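Prolyl oligopeptidase (PDB 5N4B) cleaves peptide bonds after prolyl residues and closes peptides into macrocycles during the biosynthesis of the amanitin toxins. Local coordinates at residues Y275-K280 against N286-A291; I327-N332 against K337-D342; D359-Q364 against A501-P506. The protein carries 1 engineered substitution. All blocks are in the same frame, centred on the assembly; numbering follows the deposited sequence.

Interaction 1: residues Y275-K280 against N286-A291; sequences YLYQFK and NLLWVA
Tyr275 lays its ring alongside Val290, its partner in a non-hydrogen-bonded antiparallel pair. Both side chains run the same way, and Val290 brings CG2 to the ring edge, 3.8 Å from Tyr275 CD1; flat ring and compact branched side chain fit closely on a buried sheet face. At the next step Leu276 and Trp289 form a hydrogen-bonded pair, with Leu276 N giving to Trp289 O at 2.9 Å and Trp289 N returning the bond to Leu276 O. On this other face of the sheet, Leu276 CD2 reaches 3.9 Å from Trp289 CE3, aliphatic carbon against indole. Tyr277 goes back to the face of Tyr275, where its CE1 meets Leu288 CD1 at 3.7 Å. Its hydroxyl bonds to the carboxylate of Asp266 and to the backbone N of Ile317, so the buried polar end is satisfied.

Gln278 approaches from over a ring face. CG lies anti to the carbonyl carbon (chi1 -48°), and the extended chain then carries the amide across Trp289. NE2 sits 3.2 Å above the indole plane, pointing nearly end-on at the six-membered ring with its two N-H bonds splayed to either side and the amide turned 80° from the indole: a polar-pi contact, not a directed N-H...pi bond. The indole NE1 has its own partner in Asn309. The backbone pair here is less even: Leu287 N reaches Gln278 O at 3.0 Å, while the bond from Gln278 N to Leu287 O is weak. Phe279 finishes the run with CE2 3.6 Å from Asn286 CB.

The two strands are the middle pair of a four-stranded propeller blade, between strands 262-267 and 305-308. Tyr275 and Leu288 pack on Ile317 of strand 315-321 in the following blade, and Trp304 and Tyr253 meet the Trp289 ring.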
loop_
_atom_site.group_PDB
_atom_site.type_symbol
_atom_site.label_atom_id
_atom_site.label_comp_id
_atom_site.label_asym_id
_atom_site.label_seq_id
_atom_site.Cartn_x
_atom_site.Cartn_y
_atom_site.Cartn_z
ATOM N N TYR A 275 16.714 -17.068 -7.153
ATOM C CA TYR A 275 16.360 -16.069 -8.129
ATOM C C TYR A 275 16.673 -14.680 -7.619
ATOM O O TYR A 275 16.425 -14.367 -6.440
ATOM C CB TYR A 275 14.878 -16.163 -8.408
ATOM C CG TYR A 275 14.369 -17.523 -8.828
ATOM C CD1 TYR A 275 14.593 -18.033 -10.117
ATOM C CD2 TYR A 275 13.643 -18.331 -7.960
ATOM C CE1 TYR A 275 14.112 -19.257 -10.496
ATOM C CE2 TYR A 275 13.147 -19.568 -8.376
ATOM C CZ TYR A 275 13.398 -20.008 -9.647
ATOM O OH TYR A 275 12.883 -21.229 -10.007
ATOM N N LEU A 276 17.205 -13.830 -8.515
ATOM C CA LEU A 276 17.478 -12.430 -8.213
ATOM C C LEU A 276 16.700 -11.547 -9.152
ATOM O O LEU A 276 16.789 -11.700 -10.377
ATOM C CB LEU A 276 18.959 -12.133 -8.384
ATOM C CG LEU A 276 19.409 -10.676 -8.129
ATOM C CD1 LEU A 276 19.400 -10.328 -6.679
ATOM C CD2 LEU A 276 20.804 -10.434 -8.740
ATOM N N TYR A 277 15.949 -10.633 -8.572
ATOM C CA TYR A 277 15.239 -9.608 -9.304
ATOM C C TYR A 277 15.972 -8.282 -9.104
ATOM O O TYR A 277 16.515 -8.004 -8.023
ATOM C CB TYR A 277 13.829 -9.413 -8.769
ATOM C CG TYR A 277 12.973 -10.667 -8.681
ATOM C CD1 TYR A 277 12.568 -11.351 -9.785
ATOM C CD2 TYR A 277 12.517 -11.096 -7.467
ATOM C CE1 TYR A 277 11.789 -12.475 -9.671
ATOM C CE2 TYR A 277 11.725 -12.221 -7.355
ATOM C CZ TYR A 277 11.350 -12.893 -8.467
ATOM O OH TYR A 277 10.499 -13.997 -8.355
ATOM N N GLN A 278 16.030 -7.472 -10.151
ATOM C CA GLN A 278 16.564 -6.113 -10.080
ATOM C C GLN A 278 15.574 -5.106 -10.637
ATOM O O GLN A 278 14.944 -5.342 -11.676
ATOM C CB GLN A 278 17.868 -5.955 -10.842
ATOM C CG GLN A 278 18.882 -7.071 -10.515
ATOM C CD GLN A 278 20.237 -6.874 -11.125
ATOM O OE1 GLN A 278 20.761 -5.750 -11.203
ATOM N NE2 GLN A 278 20.813 -7.972 -11.576
ATOM N N PHE A 279 15.467 -3.978 -9.944
ATOM C CA PHE A 279 14.526 -2.912 -10.264
ATOM C C PHE A 279 15.291 -1.606 -10.351
ATOM O O PHE A 279 16.076 -1.282 -9.446
ATOM C CB PHE A 279 13.428 -2.774 -9.200
ATOM C CG PHE A 279 12.753 -4.075 -8.846
ATOM C CD1 PHE A 279 13.278 -4.867 -7.834
ATOM C CD2 PHE A 279 11.623 -4.506 -9.520
ATOM C CE1 PHE A 279 12.664 -6.092 -7.482
ATOM C CE2 PHE A 279 11.032 -5.752 -9.184
ATOM C CZ PHE A 279 11.547 -6.513 -8.194
ATOM N N LYS A 280 15.035 -0.829 -11.374
ATOM C CA LYS A 280 15.713 0.478 -11.535
ATOM C C LYS A 280 14.836 1.681 -11.197
ATOM O O LYS A 280 15.370 2.791 -11.075
ATOM C CB LYS A 280 16.270 0.624 -12.952
ATOM C CG LYS A 280 15.248 0.681 -14.048
ATOM C CD LYS A 280 15.906 1.054 -15.360
ATOM C CE LYS A 280 14.854 1.186 -16.458
ATOM N NZ LYS A 280 15.512 1.550 -17.761
ATOM N N ASN A 286 11.592 -5.492 -14.542
ATOM C CA ASN A 286 12.668 -6.040 -13.781
ATOM C C ASN A 286 13.547 -7.030 -14.507
ATOM O O ASN A 286 13.172 -7.672 -15.388
ATOM C CB ASN A 286 12.164 -6.656 -12.437
ATOM C CG ASN A 286 11.333 -7.925 -12.588
ATOM O OD1 ASN A 286 11.788 -9.036 -12.426
ATOM N ND2 ASN A 286 10.166 -7.723 -12.869
ATOM N N LEU A 287 14.768 -7.124 -14.032
ATOM C CA LEU A 287 15.657 -8.178 -14.459
ATOM C C LEU A 287 15.385 -9.438 -13.637
ATOM O O LEU A 287 14.799 -9.407 -12.544
ATOM C CB LEU A 287 17.140 -7.778 -14.285
ATOM C CG LEU A 287 17.516 -6.436 -14.901
ATOM C CD1 LEU A 287 19.012 -6.213 -14.783
ATOM C CD2 LEU A 287 17.083 -6.289 -16.310
ATOM N N LEU A 288 15.808 -10.565 -14.166
ATOM C CA LEU A 288 15.636 -11.848 -13.501
ATOM C C LEU A 288 16.839 -12.717 -13.831
ATOM O O LEU A 288 17.053 -13.088 -14.994
ATOM C CB LEU A 288 14.339 -12.535 -13.951
ATOM C CG LEU A 288 14.185 -14.014 -13.544
ATOM C CD1 LEU A 288 14.050 -14.100 -12.089
ATOM C CD2 LEU A 288 13.019 -14.654 -14.275
ATOM N N TRP A 289 17.640 -13.000 -12.807
ATOM C CA TRP A 289 18.802 -13.870 -12.935
ATOM C C TRP A 289 18.576 -15.103 -12.071
ATOM O O TRP A 289 17.840 -15.056 -11.055
ATOM C CB TRP A 289 20.113 -13.176 -12.540
ATOM C CG TRP A 289 20.522 -11.983 -13.374
ATOM C CD1 TRP A 289 19.929 -11.491 -14.490
ATOM C CD2 TRP A 289 21.647 -11.148 -13.109
ATOM N NE1 TRP A 289 20.615 -10.379 -14.937
ATOM C CE2 TRP A 289 21.683 -10.163 -14.112
ATOM C CE3 TRP A 289 22.618 -11.144 -12.106
ATOM C CZ2 TRP A 289 22.662 -9.186 -14.154
ATOM C CZ3 TRP A 289 23.595 -10.145 -12.129
ATOM C CH2 TRP A 289 23.615 -9.210 -13.173
ATOM N N VAL A 290 19.175 -16.223 -12.473
ATOM C CA VAL A 290 18.936 -17.508 -11.840
ATOM C C VAL A 290 20.255 -18.156 -11.500
ATOM O O VAL A 290 21.100 -18.326 -12.378
ATOM C CB VAL A 290 18.141 -18.446 -12.772
ATOM C CG1 VAL A 290 17.881 -19.796 -12.069
ATOM C CG2 VAL A 290 16.832 -17.805 -13.213
ATOM N N ALA A 291 20.407 -18.585 -10.268
ATOM C CA ALA A 291 21.565 -19.339 -9.812
ATOM C C ALA A 291 21.135 -20.735 -9.407
ATOM O O ALA A 291 20.069 -20.932 -8.805
ATOM C CB ALA A 291 22.262 -18.698 -8.616
#

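Interaction 2: residues I327-N332 against K337-D342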
loop_
_atom_site.group_PDB
_atom_site.type_symbol
_atom_site.label_atom_id
_atom_site.label_comp_id
_atom_site.label_asym_id
_atom_site.label_seq_id
_atom_site.Cartn_x
_atom_site.Cartn_y
_atom_site.Cartn_z
ATOM N N ILE A 327 6.423 -18.566 -14.667
ATOM C CA ILE A 327 6.643 -17.161 -14.376
ATOM C C ILE A 327 5.405 -16.382 -14.752
ATOM O O ILE A 327 4.900 -16.509 -15.884
ATOM C CB ILE A 327 7.854 -16.619 -15.146
ATOM C CG1 ILE A 327 9.080 -17.523 -14.915
ATOM C CG2 ILE A 327 8.155 -15.198 -14.733
ATOM C CD1 ILE A 327 10.394 -17.057 -15.606
ATOM N N LYS A 328 4.969 -15.493 -13.854
ATOM C CA LYS A 328 3.931 -14.530 -14.190
ATOM C C LYS A 328 4.610 -13.326 -14.814
ATOM O O LYS A 328 5.575 -12.805 -14.255
ATOM C CB LYS A 328 3.174 -14.095 -12.944
ATOM C CG LYS A 328 2.039 -13.092 -13.249
ATOM C CD LYS A 328 1.110 -12.784 -12.067
ATOM C CE LYS A 328 1.761 -12.089 -10.898
ATOM N NZ LYS A 328 2.203 -10.724 -11.224
ATOM N N THR A 329 4.152 -12.898 -15.971
ATOM C CA THR A 329 4.838 -11.849 -16.723
ATOM C C THR A 329 3.852 -11.018 -17.508
ATOM O O THR A 329 2.773 -11.489 -17.876
ATOM C CB THR A 329 5.933 -12.426 -17.658
ATOM O OG1 THR A 329 6.676 -11.378 -18.289
ATOM C CG2 THR A 329 5.319 -13.206 -18.774
ATOM N N ASN A 330 4.252 -9.779 -17.799
ATOM C CA ASN A 330 3.547 -8.950 -18.784
ATOM C C ASN A 330 4.327 -8.767 -20.094
ATOM O O ASN A 330 3.992 -7.892 -20.887
ATOM C CB ASN A 330 3.079 -7.617 -18.185
ATOM C CG ASN A 330 4.209 -6.735 -17.819
ATOM O OD1 ASN A 330 5.361 -7.041 -18.094
ATOM N ND2 ASN A 330 3.899 -5.581 -17.222
ATOM N N LEU A 331 5.350 -9.617 -20.331
ATOM C CA LEU A 331 6.088 -9.586 -21.602
ATOM C C LEU A 331 5.143 -9.753 -22.774
ATOM O O LEU A 331 4.496 -10.802 -22.914
ATOM C CB LEU A 331 7.132 -10.707 -21.591
ATOM C CG LEU A 331 7.849 -10.950 -22.909
ATOM C CD1 LEU A 331 8.621 -9.752 -23.239
ATOM C CD2 LEU A 331 8.770 -12.140 -22.792
ATOM N N ASN A 332 5.045 -8.721 -23.589
ATOM C CA ASN A 332 4.165 -8.745 -24.758
ATOM C C ASN A 332 2.737 -9.079 -24.380
ATOM O O ASN A 332 1.972 -9.621 -25.174
ATOM C CB ASN A 332 4.648 -9.733 -25.819
ATOM C CG ASN A 332 5.993 -9.403 -26.328
ATOM O OD1 ASN A 332 6.279 -8.249 -26.595
ATOM N ND2 ASN A 332 6.848 -10.416 -26.438
ATOM N N LYS A 337 0.182 -12.839 -17.973
ATOM C CA LYS A 337 0.039 -14.229 -18.415
ATOM C C LYS A 337 1.054 -15.067 -17.655
ATOM O O LYS A 337 1.878 -14.536 -16.924
ATOM C CB LYS A 337 0.244 -14.381 -19.926
ATOM C CG LYS A 337 1.635 -14.036 -20.401
ATOM C CD LYS A 337 1.819 -14.259 -21.872
ATOM C CE LYS A 337 3.171 -13.797 -22.360
ATOM N NZ LYS A 337 3.315 -14.147 -23.830
ATOM N N VAL A 338 0.981 -16.376 -17.804
ATOM C CA VAL A 338 1.988 -17.280 -17.247
ATOM C C VAL A 338 2.763 -17.879 -18.393
ATOM O O VAL A 338 2.156 -18.477 -19.304
ATOM C CB VAL A 338 1.393 -18.407 -16.387
ATOM C CG1 VAL A 338 2.504 -19.309 -15.853
ATOM C CG2 VAL A 338 0.543 -17.871 -15.256
ATOM N N ILE A 339 4.085 -17.771 -18.325
ATOM C CA ILE A 339 4.978 -18.418 -19.258
ATOM C C ILE A 339 5.767 -19.503 -18.529
ATOM O O ILE A 339 5.865 -19.546 -17.298
ATOM C CB ILE A 339 5.947 -17.430 -19.957
ATOM C CG1 ILE A 339 6.832 -16.759 -18.905
ATOM C CG2 ILE A 339 5.197 -16.406 -20.786
ATOM C CD1 ILE A 339 7.999 -15.980 -19.537
ATOM N N THR A 340 6.357 -20.402 -19.317
ATOM C CA THR A 340 7.434 -21.251 -18.851
ATOM C C THR A 340 8.714 -20.881 -19.584
ATOM O O THR A 340 8.694 -20.604 -20.787
ATOM C CB THR A 340 7.112 -22.731 -19.052
ATOM O OG1 THR A 340 6.875 -23.027 -20.454
ATOM C CG2 THR A 340 5.908 -23.160 -18.196
ATOM N N ILE A 341 9.838 -20.913 -18.850
ATOM C CA ILE A 341 11.194 -20.766 -19.405
ATOM C C ILE A 341 11.897 -22.063 -19.039
ATOM O O ILE A 341 12.026 -22.400 -17.851
ATOM C CB ILE A 341 11.935 -19.528 -18.869
ATOM C CG1 ILE A 341 11.207 -18.210 -19.232
ATOM C CG2 ILE A 341 13.377 -19.496 -19.429
ATOM C CD1 ILE A 341 11.862 -16.918 -18.790
ATOM N N ASP A 342 12.310 -22.820 -20.054
ATOM C CA ASP A 342 12.961 -24.107 -19.872
ATOM C C ASP A 342 14.479 -23.898 -19.855
ATOM O O ASP A 342 15.088 -23.550 -20.875
ATOM C CB ASP A 342 12.528 -25.061 -20.987
ATOM C CG ASP A 342 13.034 -26.435 -20.799
ATOM O OD1 ASP A 342 14.032 -26.630 -20.080
ATOM O OD2 ASP A 342 12.410 -27.377 -21.336
HETATM O O HOH W 1 1.747 -12.453 -25.391
HETATM O O HOH W 2 5.908 -13.477 -25.288
#
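Ile327 and Ile341 meet through their CD1 methyls, 3.5 Å apart, as their side chains slant past one another. Ile327 also sets CB 3.9 Å from CG1 of Ile339, its partner in a hydrogen-bonded antiparallel pair. Further along the same face, Thr329 CG2 lies 3.8 Å from Ile339 CG2, the two side chains crossing at about a right angle. Branched residues put their bulk close to the backbone, which suits this buried surface. Backbone bonds knit the frame, with Ile327 and Ile339 exchanging N-H and C=O in both directions and Thr329 and Lys337 doing likewise; Lys328 and Val338 pair between them.

Thr329 serves both the apolar and the polar side. With OG1 anti to the backbone N (chi1 -175°), its methyl is left to face Ile339, while OG1 accepts from Leu331 N at 3.0 Å in an ST turn and donates to Asp314 O. The ST turn lies at the end of the strand; just beyond it Lys337 CE is 3.3 Å from Leu331 O. The lysine chain runs straight out beyond CG, and NZ holds two waters: one accepts from Lys337 NZ at 2.8 Å and donates to Asn332 O, and the other has a weak link to Asn332 ND2. A salt bridge to Asp352 on strand 349-352 probably offsets the ammonium charge.

The short strand segments are strongly twisted, 132° apart in direction. Such a twisted hairpin forms the two central strands of a blade in a seven-bladed beta-propeller, here the blade bounded by strands 315-321 and 349-352.

Interaction 3: residues D359-Q364 against A501-P506; sequences DAKLAQ and ATSADP
Lys361 NZ is held by the carbonyl oxygen of Gly532 and by a water 2.8 Å away, and this water carries the contact: it accepts from the ammonium group and donates to Ala501 O at 3.2 Å. Lys361 NZ itself stays 4.3 Å from Ala501 O, so the meeting across the two segments is mediated and not direct. All of the lysine's torsions are close to 180°, which stretches the chain from the start of strand 361-368 to the loop. A long, flexible, charged residue suits the distance between strand and loop where the two domains face each other.

Nearby, Asp505 adds a salt bridge to Lys378 on the adjoining propeller strand. Ala504 centres an inverse gamma turn, and this loop of the alpha/beta-hydrolase side also meets the bound peptide: Thr502 and Ala504 pack on its aromatic groups, and Asp505 O is hydrogen-bonded to one.

Little surface is buried between the two segments, and the link between them is water-mediated, while the salt bridge from Asp505 adds a direct charged tie to the propeller. Such polar chemistry may be compatible with the domains moving apart at this point.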
loop_
_atom_site.group_PDB
_atom_site.type_symbol
_atom_site.label_atom_id
_atom_site.label_comp_id
_atom_site.label_asym_id
_atom_site.label_seq_id
_atom_site.Cartn_x
_atom_site.Cartn_y
_atom_site.Cartn_z
ATOM N N ASP A 359 -8.955 -8.975 -21.793
ATOM C CA ASP A 359 -9.779 -8.056 -21.003
ATOM C C ASP A 359 -9.910 -8.484 -19.534
ATOM O O ASP A 359 -10.950 -8.255 -18.885
ATOM C CB ASP A 359 -11.154 -7.905 -21.644
ATOM C CG ASP A 359 -11.098 -7.205 -23.001
ATOM O OD1 ASP A 359 -10.619 -6.036 -23.112
ATOM O OD2 ASP A 359 -11.512 -7.866 -23.960
ATOM N N ALA A 360 -8.915 -9.192 -19.008
ATOM C CA ALA A 360 -8.881 -9.397 -17.571
ATOM C C ALA A 360 -7.427 -9.539 -17.164
ATOM O O ALA A 360 -6.691 -10.311 -17.771
ATOM C CB ALA A 360 -9.637 -10.640 -17.137
ATOM N N LYS A 361 -7.031 -8.841 -16.114
ATOM C CA LYS A 361 -5.665 -8.858 -15.637
ATOM C C LYS A 361 -5.442 -10.088 -14.780
ATOM O O LYS A 361 -6.166 -10.361 -13.829
ATOM C CB LYS A 361 -5.415 -7.600 -14.813
ATOM C CG LYS A 361 -4.007 -7.499 -14.272
ATOM C CD LYS A 361 -3.841 -6.255 -13.421
ATOM C CE LYS A 361 -2.471 -6.054 -13.005
ATOM N NZ LYS A 361 -2.420 -4.911 -12.039
ATOM N N LEU A 362 -4.371 -10.796 -15.062
ATOM C CA LEU A 362 -3.940 -11.892 -14.200
ATOM C C LEU A 362 -3.174 -11.258 -13.040
ATOM O O LEU A 362 -2.066 -10.733 -13.224
ATOM C CB LEU A 362 -3.078 -12.867 -14.981
ATOM C CG LEU A 362 -2.513 -14.041 -14.174
ATOM C CD1 LEU A 362 -3.649 -14.929 -13.658
ATOM C CD2 LEU A 362 -1.515 -14.813 -14.968
ATOM N N ALA A 363 -3.759 -11.288 -11.859
ATOM C CA ALA A 363 -3.239 -10.549 -10.698
ATOM C C ALA A 363 -2.335 -11.377 -9.809
ATOM O O ALA A 363 -1.406 -10.824 -9.207
ATOM C CB ALA A 363 -4.415 -10.034 -9.863
ATOM N N GLN A 364 -2.601 -12.669 -9.676
ATOM C CA GLN A 364 -1.829 -13.535 -8.787
ATOM C C GLN A 364 -1.951 -14.977 -9.265
ATOM O O GLN A 364 -3.046 -15.396 -9.682
ATOM C CB GLN A 364 -2.385 -13.418 -7.363
ATOM C CG GLN A 364 -1.510 -14.108 -6.315
ATOM C CD GLN A 364 -2.062 -14.129 -4.894
ATOM O OE1 GLN A 364 -3.174 -13.719 -4.605
ATOM N NE2 GLN A 364 -1.297 -14.725 -4.013
ATOM N N ALA A 501 0.478 1.888 -11.418
ATOM C CA ALA A 501 -0.184 0.620 -11.707
ATOM C C ALA A 501 -0.849 0.025 -10.476
ATOM O O ALA A 501 -1.143 -1.182 -10.436
ATOM C CB ALA A 501 0.776 -0.381 -12.369
ATOM N N THR A 502 -1.140 0.833 -9.456
ATOM C CA THR A 502 -1.866 0.398 -8.269
ATOM C C THR A 502 -3.354 0.450 -8.603
ATOM O O THR A 502 -3.858 1.454 -9.096
ATOM C CB THR A 502 -1.508 1.304 -7.105
ATOM O OG1 THR A 502 -0.089 1.164 -6.867
ATOM C CG2 THR A 502 -2.300 0.958 -5.858
ATOM N N SER A 503 -4.038 -0.653 -8.368
ATOM C CA SER A 503 -5.466 -0.764 -8.624
ATOM C C SER A 503 -6.268 -0.258 -7.433
ATOM O O SER A 503 -5.976 -0.590 -6.272
ATOM C CB SER A 503 -5.816 -2.218 -8.911
ATOM O OG SER A 503 -5.328 -2.575 -10.189
ATOM N N ALA A 504 -7.301 0.536 -7.737
ATOM C CA ALA A 504 -8.173 1.069 -6.683
ATOM C C ALA A 504 -9.264 0.042 -6.422
ATOM O O ALA A 504 -10.405 0.156 -6.853
ATOM C CB ALA A 504 -8.734 2.433 -7.070
ATOM N N ASP A 505 -8.857 -1.029 -5.722
ATOM C CA ASP A 505 -9.666 -2.234 -5.512
ATOM C C ASP A 505 -10.719 -2.051 -4.411
ATOM O O ASP A 505 -10.511 -1.287 -3.459
ATOM C CB ASP A 505 -8.784 -3.375 -5.028
ATOM C CG ASP A 505 -7.926 -3.983 -6.080
ATOM O OD1 ASP A 505 -8.259 -3.879 -7.273
ATOM O OD2 ASP A 505 -6.921 -4.598 -5.675
ATOM N N PRO A 506 -11.808 -2.809 -4.452
ATOM C CA PRO A 506 -12.738 -2.857 -3.305
ATOM C C PRO A 506 -12.016 -3.188 -2.019
ATOM O O PRO A 506 -11.056 -3.945 -1.997
ATOM C CB PRO A 506 -13.709 -3.974 -3.685
ATOM C CG PRO A 506 -13.662 -4.007 -5.225
ATOM C CD PRO A 506 -12.226 -3.674 -5.560
HETATM O O HOH W 3 0.083 -3.871 -11.546
#

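In the fold
Following the chain, interaction 1 closes the short loop between strands 273-279 and 287-292, and interaction 2 that between 324-329 and 337-342 in the next blade of the propeller. Interaction 3 then spans 136 residues, from the blade after that to a loop beyond strand 492-495 in the hydrolase domain. The three follow in series, with none nested or crossed. They are nonetheless continuous in space: Leu288 CD2 packs 3.8 Å from Ile327 CD1, joining the first two blades, and Val338 CG2 lies 3.7 Å from Leu362 CD2, joining the second to the third. The two hairpins are the centres of two adjacent blades of the seven, and 359-364 with 501-506 ties the propeller edge to the catalytic domain.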